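Phosphoribosylaminoimidazole carboxylase, ATPase subunit (PDB 3AW8) probably catalyses the ATP-dependent joining of bicarbonate to 5-aminoimidazole ribonucleotide, giving N5-carboxyaminoimidazole ribonucleotide in purine biosynthesis. Local coordinates at residues Glu192-Trp204 and Ser211-Gln223. Numbering follows the deposited sequence.
With AMP (adenosine monophosphate), chain C.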
loop_
_atom_site.group_PDB
_atom_site.type_symbol
_atom_site.label_atom_id
_atom_site.label_comp_id
_atom_site.label_asym_id
_atom_site.label_seq_id
_atom_site.Cartn_x
_atom_site.Cartn_y
_atom_site.Cartn_z
ATOM N N GLU A 192 7.956 8.571 -21.918
ATOM C CA GLU A 192 6.567 8.865 -21.569
ATOM C C GLU A 192 6.547 9.792 -20.362
ATOM O O GLU A 192 7.492 9.808 -19.576
ATOM C CB GLU A 192 5.815 7.572 -21.243
ATOM C CG GLU A 192 4.454 7.775 -20.582
ATOM C CD GLU A 192 3.791 6.455 -20.221
ATOM O OE1 GLU A 192 4.507 5.429 -20.183
ATOM O OE2 GLU A 192 2.566 6.439 -19.966
ATOM N N VAL A 193 5.480 10.568 -20.218
ATOM C CA VAL A 193 5.369 11.485 -19.089
ATOM C C VAL A 193 3.972 11.439 -18.487
ATOM O O VAL A 193 3.061 10.831 -19.054
ATOM C CB VAL A 193 5.687 12.947 -19.500
ATOM C CG1 VAL A 193 7.081 13.029 -20.113
ATOM C CG2 VAL A 193 4.634 13.460 -20.464
ATOM N N ALA A 194 3.816 12.082 -17.332
ATOM C CA ALA A 194 2.541 12.121 -16.624
ATOM C C ALA A 194 2.588 13.245 -15.603
ATOM O O ALA A 194 3.668 13.620 -15.155
ATOM C CB ALA A 194 2.296 10.794 -15.931
ATOM N N PHE A 195 1.428 13.777 -15.231
ATOM C CA PHE A 195 1.377 14.881 -14.274
ATOM C C PHE A 195 0.254 14.698 -13.262
ATOM O O PHE A 195 -0.838 14.238 -13.611
ATOM C CB PHE A 195 1.179 16.204 -15.026
ATOM C CG PHE A 195 2.183 16.426 -16.124
ATOM C CD1 PHE A 195 3.343 17.158 -15.891
ATOM C CD2 PHE A 195 2.008 15.831 -17.372
ATOM C CE1 PHE A 195 4.315 17.288 -16.884
ATOM C CE2 PHE A 195 2.976 15.956 -18.365
ATOM C CZ PHE A 195 4.132 16.684 -18.120
ATOM N N TYR A 196 0.526 15.054 -12.008
ATOM C CA TYR A 196 -0.462 14.943 -10.937
ATOM C C TYR A 196 -1.175 16.270 -10.813
ATOM O O TYR A 196 -0.673 17.293 -11.264
ATOM C CB TYR A 196 0.214 14.635 -9.587
ATOM C CG TYR A 196 0.661 13.209 -9.425
ATOM C CD1 TYR A 196 -0.210 12.234 -8.932
ATOM C CD2 TYR A 196 1.937 12.813 -9.832
ATOM C CE1 TYR A 196 0.183 10.886 -8.857
ATOM C CE2 TYR A 196 2.336 11.481 -9.766
ATOM C CZ TYR A 196 1.456 10.524 -9.285
ATOM O OH TYR A 196 1.831 9.206 -9.305
ATOM N N PRO A 197 -2.362 16.277 -10.202
ATOM C CA PRO A 197 -3.057 17.555 -10.059
ATOM C C PRO A 197 -2.147 18.483 -9.255
ATOM O O PRO A 197 -1.302 18.011 -8.498
ATOM C CB PRO A 197 -4.310 17.176 -9.274
ATOM C CG PRO A 197 -4.570 15.773 -9.723
ATOM C CD PRO A 197 -3.198 15.162 -9.727
ATOM N N LEU A 198 -2.295 19.790 -9.428
ATOM C CA LEU A 198 -1.490 20.721 -8.658
ATOM C C LEU A 198 -1.879 20.445 -7.222
ATOM O O LEU A 198 -2.932 19.869 -6.970
ATOM C CB LEU A 198 -1.823 22.176 -9.019
ATOM C CG LEU A 198 -1.131 22.796 -10.239
ATOM C CD1 LEU A 198 -1.714 24.170 -10.502
ATOM C CD2 LEU A 198 0.373 22.902 -9.996
ATOM N N VAL A 199 -1.039 20.849 -6.279
ATOM C CA VAL A 199 -1.325 20.619 -4.874
ATOM C C VAL A 199 -1.040 21.904 -4.113
ATOM O O VAL A 199 -0.058 22.592 -4.402
ATOM C CB VAL A 199 -0.434 19.470 -4.309
ATOM C CG1 VAL A 199 -0.698 19.270 -2.820
ATOM C CG2 VAL A 199 -0.706 18.183 -5.068
ATOM N N GLU A 200 -1.902 22.239 -3.157
ATOM C CA GLU A 200 -1.692 23.435 -2.357
ATOM C C GLU A 200 -0.970 23.036 -1.079
ATOM O O GLU A 200 -1.459 22.200 -0.313
ATOM C CB GLU A 200 -3.019 24.104 -2.013
ATOM C CG GLU A 200 -2.885 25.141 -0.915
ATOM C CD GLU A 200 -4.152 25.916 -0.678
ATOM O OE1 GLU A 200 -4.256 26.540 0.404
ATOM O OE2 GLU A 200 -5.032 25.910 -1.574
ATOM N N ASN A 201 0.188 23.640 -0.844
ATOM C CA ASN A 201 0.977 23.313 0.339
ATOM C C ASN A 201 1.054 24.477 1.310
ATOM O O ASN A 201 1.249 25.617 0.907
ATOM C CB ASN A 201 2.388 22.895 -0.089
ATOM C CG ASN A 201 2.373 21.965 -1.284
ATOM O OD1 ASN A 201 2.994 22.244 -2.313
ATOM N ND2 ASN A 201 1.648 20.855 -1.159
ATOM N N ARG A 202 0.893 24.189 2.594
ATOM C CA ARG A 202 0.957 25.226 3.607
ATOM C C ARG A 202 2.089 24.937 4.555
ATOM O O ARG A 202 2.156 23.858 5.145
ATOM C CB ARG A 202 -0.347 25.302 4.391
ATOM C CG ARG A 202 -1.531 25.648 3.537
ATOM C CD ARG A 202 -2.735 25.884 4.398
ATOM N NE ARG A 202 -3.892 26.213 3.581
ATOM C CZ ARG A 202 -5.124 26.320 4.059
ATOM N NH1 ARG A 202 -5.348 26.123 5.355
ATOM N NH2 ARG A 202 -6.124 26.616 3.242
ATOM N N HIS A 203 2.974 25.910 4.704
ATOM C CA HIS A 203 4.120 25.758 5.574
ATOM C C HIS A 203 3.933 26.594 6.819
ATOM O O HIS A 203 3.180 27.565 6.816
ATOM C CB HIS A 203 5.385 26.209 4.847
ATOM C CG HIS A 203 5.611 25.506 3.546
ATOM N ND1 HIS A 203 6.151 24.240 3.467
ATOM C CD2 HIS A 203 5.316 25.870 2.275
ATOM C CE1 HIS A 203 6.176 23.853 2.204
ATOM N NE2 HIS A 203 5.676 24.824 1.460
ATOM N N TRP A 204 4.626 26.206 7.879
ATOM C CA TRP A 204 4.570 26.919 9.132
ATOM C C TRP A 204 5.825 26.546 9.901
ATOM O O TRP A 204 6.079 25.364 10.156
ATOM C CB TRP A 204 3.311 26.523 9.912
ATOM C CG TRP A 204 2.999 27.418 11.086
ATOM C CD1 TRP A 204 3.352 27.220 12.395
ATOM C CD2 TRP A 204 2.260 28.647 11.053
ATOM N NE1 TRP A 204 2.873 28.248 13.179
ATOM C CE2 TRP A 204 2.199 29.137 12.380
ATOM C CE3 TRP A 204 1.642 29.382 10.031
ATOM C CZ2 TRP A 204 1.544 30.325 12.708
ATOM C CZ3 TRP A 204 0.991 30.566 10.357
ATOM C CH2 TRP A 204 0.947 31.025 11.687
ATOM N N SER A 211 -1.148 19.660 3.006
ATOM C CA SER A 211 -1.229 19.646 1.549
ATOM C C SER A 211 -2.660 19.343 1.099
ATOM O O SER A 211 -3.263 18.355 1.532
ATOM C CB SER A 211 -0.268 18.604 0.955
ATOM O OG SER A 211 1.066 19.087 0.905
ATOM N N LEU A 212 -3.203 20.199 0.238
ATOM C CA LEU A 212 -4.557 20.009 -0.256
ATOM C C LEU A 212 -4.519 19.647 -1.733
ATOM O O LEU A 212 -3.999 20.404 -2.556
ATOM C CB LEU A 212 -5.382 21.279 -0.025
ATOM C CG LEU A 212 -5.539 21.600 1.466
ATOM C CD1 LEU A 212 -6.096 23.006 1.675
ATOM C CD2 LEU A 212 -6.438 20.556 2.093
ATOM N N ALA A 213 -5.065 18.481 -2.062
ATOM C CA ALA A 213 -5.084 18.007 -3.439
ATOM C C ALA A 213 -6.462 17.499 -3.852
ATOM O O ALA A 213 -7.119 16.780 -3.100
ATOM C CB ALA A 213 -4.046 16.898 -3.621
ATOM N N PRO A 214 -6.924 17.886 -5.052
ATOM C CA PRO A 214 -6.202 18.765 -5.978
ATOM C C PRO A 214 -6.165 20.171 -5.391
ATOM O O PRO A 214 -6.912 20.466 -4.459
ATOM C CB PRO A 214 -7.051 18.699 -7.243
ATOM C CG PRO A 214 -7.665 17.339 -7.167
ATOM C CD PRO A 214 -8.072 17.261 -5.726
ATOM N N ALA A 215 -5.305 21.039 -5.911
ATOM C CA ALA A 215 -5.245 22.399 -5.389
ATOM C C ALA A 215 -6.650 23.003 -5.470
ATOM O O ALA A 215 -7.224 23.136 -6.554
ATOM C CB ALA A 215 -4.262 23.231 -6.198
ATOM N N PRO A 216 -7.229 23.362 -4.317
ATOM C CA PRO A 216 -8.572 23.947 -4.267
ATOM C C PRO A 216 -8.759 25.108 -5.237
ATOM O O PRO A 216 -8.107 26.144 -5.105
ATOM C CB PRO A 216 -8.697 24.393 -2.815
ATOM C CG PRO A 216 -7.888 23.373 -2.093
ATOM C CD PRO A 216 -6.658 23.253 -2.964
ATOM N N GLY A 217 -9.640 24.922 -6.216
ATOM C CA GLY A 217 -9.917 25.974 -7.180
ATOM C C GLY A 217 -9.013 26.035 -8.394
ATOM O O GLY A 217 -9.384 26.606 -9.421
ATOM N N ALA A 218 -7.826 25.452 -8.275
ATOM C CA ALA A 218 -6.857 25.444 -9.364
ATOM C C ALA A 218 -7.511 25.581 -10.737
ATOM O O ALA A 218 -8.393 24.805 -11.098
ATOM C CB ALA A 218 -6.029 24.162 -9.312
ATOM N N SER A 219 -7.077 26.587 -11.489
ATOM C CA SER A 219 -7.593 26.821 -12.833
ATOM C C SER A 219 -7.295 25.622 -13.730
ATOM O O SER A 219 -6.440 24.799 -13.416
ATOM C CB SER A 219 -6.942 28.072 -13.431
ATOM O OG SER A 219 -6.971 28.029 -14.849
ATOM N N GLU A 220 -8.002 25.523 -14.846
ATOM C CA GLU A 220 -7.770 24.427 -15.775
ATOM C C GLU A 220 -6.530 24.824 -16.579
ATOM O O GLU A 220 -5.732 23.981 -16.990
ATOM C CB GLU A 220 -8.992 24.247 -16.684
ATOM C CG GLU A 220 -9.164 22.845 -17.262
ATOM C CD GLU A 220 -8.362 22.608 -18.536
ATOM O OE1 GLU A 220 -7.124 22.780 -18.515
ATOM O OE2 GLU A 220 -8.976 22.244 -19.565
ATOM N N ALA A 221 -6.363 26.125 -16.784
ATOM C CA ALA A 221 -5.211 26.622 -17.521
ATOM C C ALA A 221 -4.002 26.615 -16.590
ATOM O O ALA A 221 -2.864 26.432 -17.030
ATOM C CB ALA A 221 -5.480 28.028 -18.031
ATOM N N LEU A 222 -4.256 26.815 -15.298
ATOM C CA LEU A 222 -3.183 26.817 -14.312
ATOM C C LEU A 222 -2.483 25.464 -14.384
ATOM O O LEU A 222 -1.257 25.391 -14.352
ATOM C CB LEU A 222 -3.737 27.044 -12.903
ATOM C CG LEU A 222 -2.863 27.904 -11.979
ATOM C CD1 LEU A 222 -3.449 27.939 -10.573
ATOM C CD2 LEU A 222 -1.455 27.344 -11.947
ATOM N N GLN A 223 -3.271 24.395 -14.493
ATOM C CA GLN A 223 -2.725 23.042 -14.584
ATOM C C GLN A 223 -1.774 22.918 -15.766
ATOM O O GLN A 223 -0.608 22.550 -15.602
ATOM C CB GLN A 223 -3.849 22.009 -14.733
ATOM C CG GLN A 223 -4.129 21.210 -13.469
ATOM C CD GLN A 223 -2.952 20.349 -13.043
ATOM O OE1 GLN A 223 -2.730 20.139 -11.857
ATOM N NE2 GLN A 223 -2.203 19.839 -14.010
HETATM P P AMP C . 12.916 27.012 1.641
HETATM O O1P AMP C . 12.448 25.620 1.410
HETATM O O2P AMP C . 12.786 27.859 0.270
HETATM O O3P AMP C . 14.454 26.987 2.118
HETATM O "O5'" AMP C . 12.020 27.710 2.804
HETATM C "C5'" AMP C . 10.652 27.770 2.358
HETATM C "C4'" AMP C . 9.836 28.672 3.305
HETATM O "O4'" AMP C . 10.294 30.063 3.245
HETATM C "C3'" AMP C . 8.341 28.671 2.940
HETATM O "O3'" AMP C . 7.538 28.610 4.126
HETATM C "C2'" AMP C . 8.125 29.970 2.150
HETATM O "O2'" AMP C . 6.842 30.542 2.436
HETATM C "C1'" AMP C . 9.289 30.895 2.574
HETATM N N9 AMP C . 9.879 31.570 1.391
HETATM C C8 AMP C . 10.918 31.114 0.618
HETATM N N7 AMP C . 11.180 31.957 -0.338
HETATM C C5 AMP C . 10.339 33.007 -0.252
HETATM C C6 AMP C . 10.148 34.204 -0.994
HETATM N N6 AMP C . 10.945 34.489 -2.089
HETATM N N1 AMP C . 9.173 35.060 -0.609
HETATM C C2 AMP C . 8.390 34.803 0.449
HETATM N N3 AMP C . 8.539 33.689 1.172
HETATM C C4 AMP C . 9.485 32.775 0.863
#
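Glu200 and Leu212 pair in the antiparallel hairpin of the ATP-grasp domain, Glu200 N to Leu212 O at 2.9 Å and Leu212 N to Glu200 O at 2.7 Å, both nearly straight. In the next, non-hydrogen-bonded pair, Asn201 ND2 donates to Ser211 OG (2.8 Å), while its OD1 is held by Ser182 of the adjoining strand. Further along strand 193-204, His203 CB lies beside AMP O3'. At the cis peptide before Pro214 the chain leaves the strand, yet Ala215 N still reaches Leu198 O (2.8 Å).

The buried part centres on Leu198. Its CB rests on Ala215 CB, and CD1 meets Leu222 CD2, the two leucines crossing at about a right angle. Gln223, bent at chi2 (-64°), brings OE1 beside Leu198 N, so close that the bond's exact geometry is doubtful. Ser219, the N-cap of helix 220-237, accepts from Ala221 N and Leu222 N through OG.

Toward Arg202 and Leu212, both partly exposed, the contact is looser and more polar, though Glu200 itself is buried. Glu200, with CG anti to its N (chi1 166°), runs alongside Leu212; OE1 takes Arg202 NE (3.2 Å) in the guanidinium plane, and OE2 pairs with Arg179 beside the Pro216 ring. Leu212 CD1 lies over one face of the Arg202 guanidinium. A glutamine in place of Glu200 would probably leave Arg202 and Arg179 without this shared negative charge. The two arginines it joins probably keep this buried carboxylate ionised.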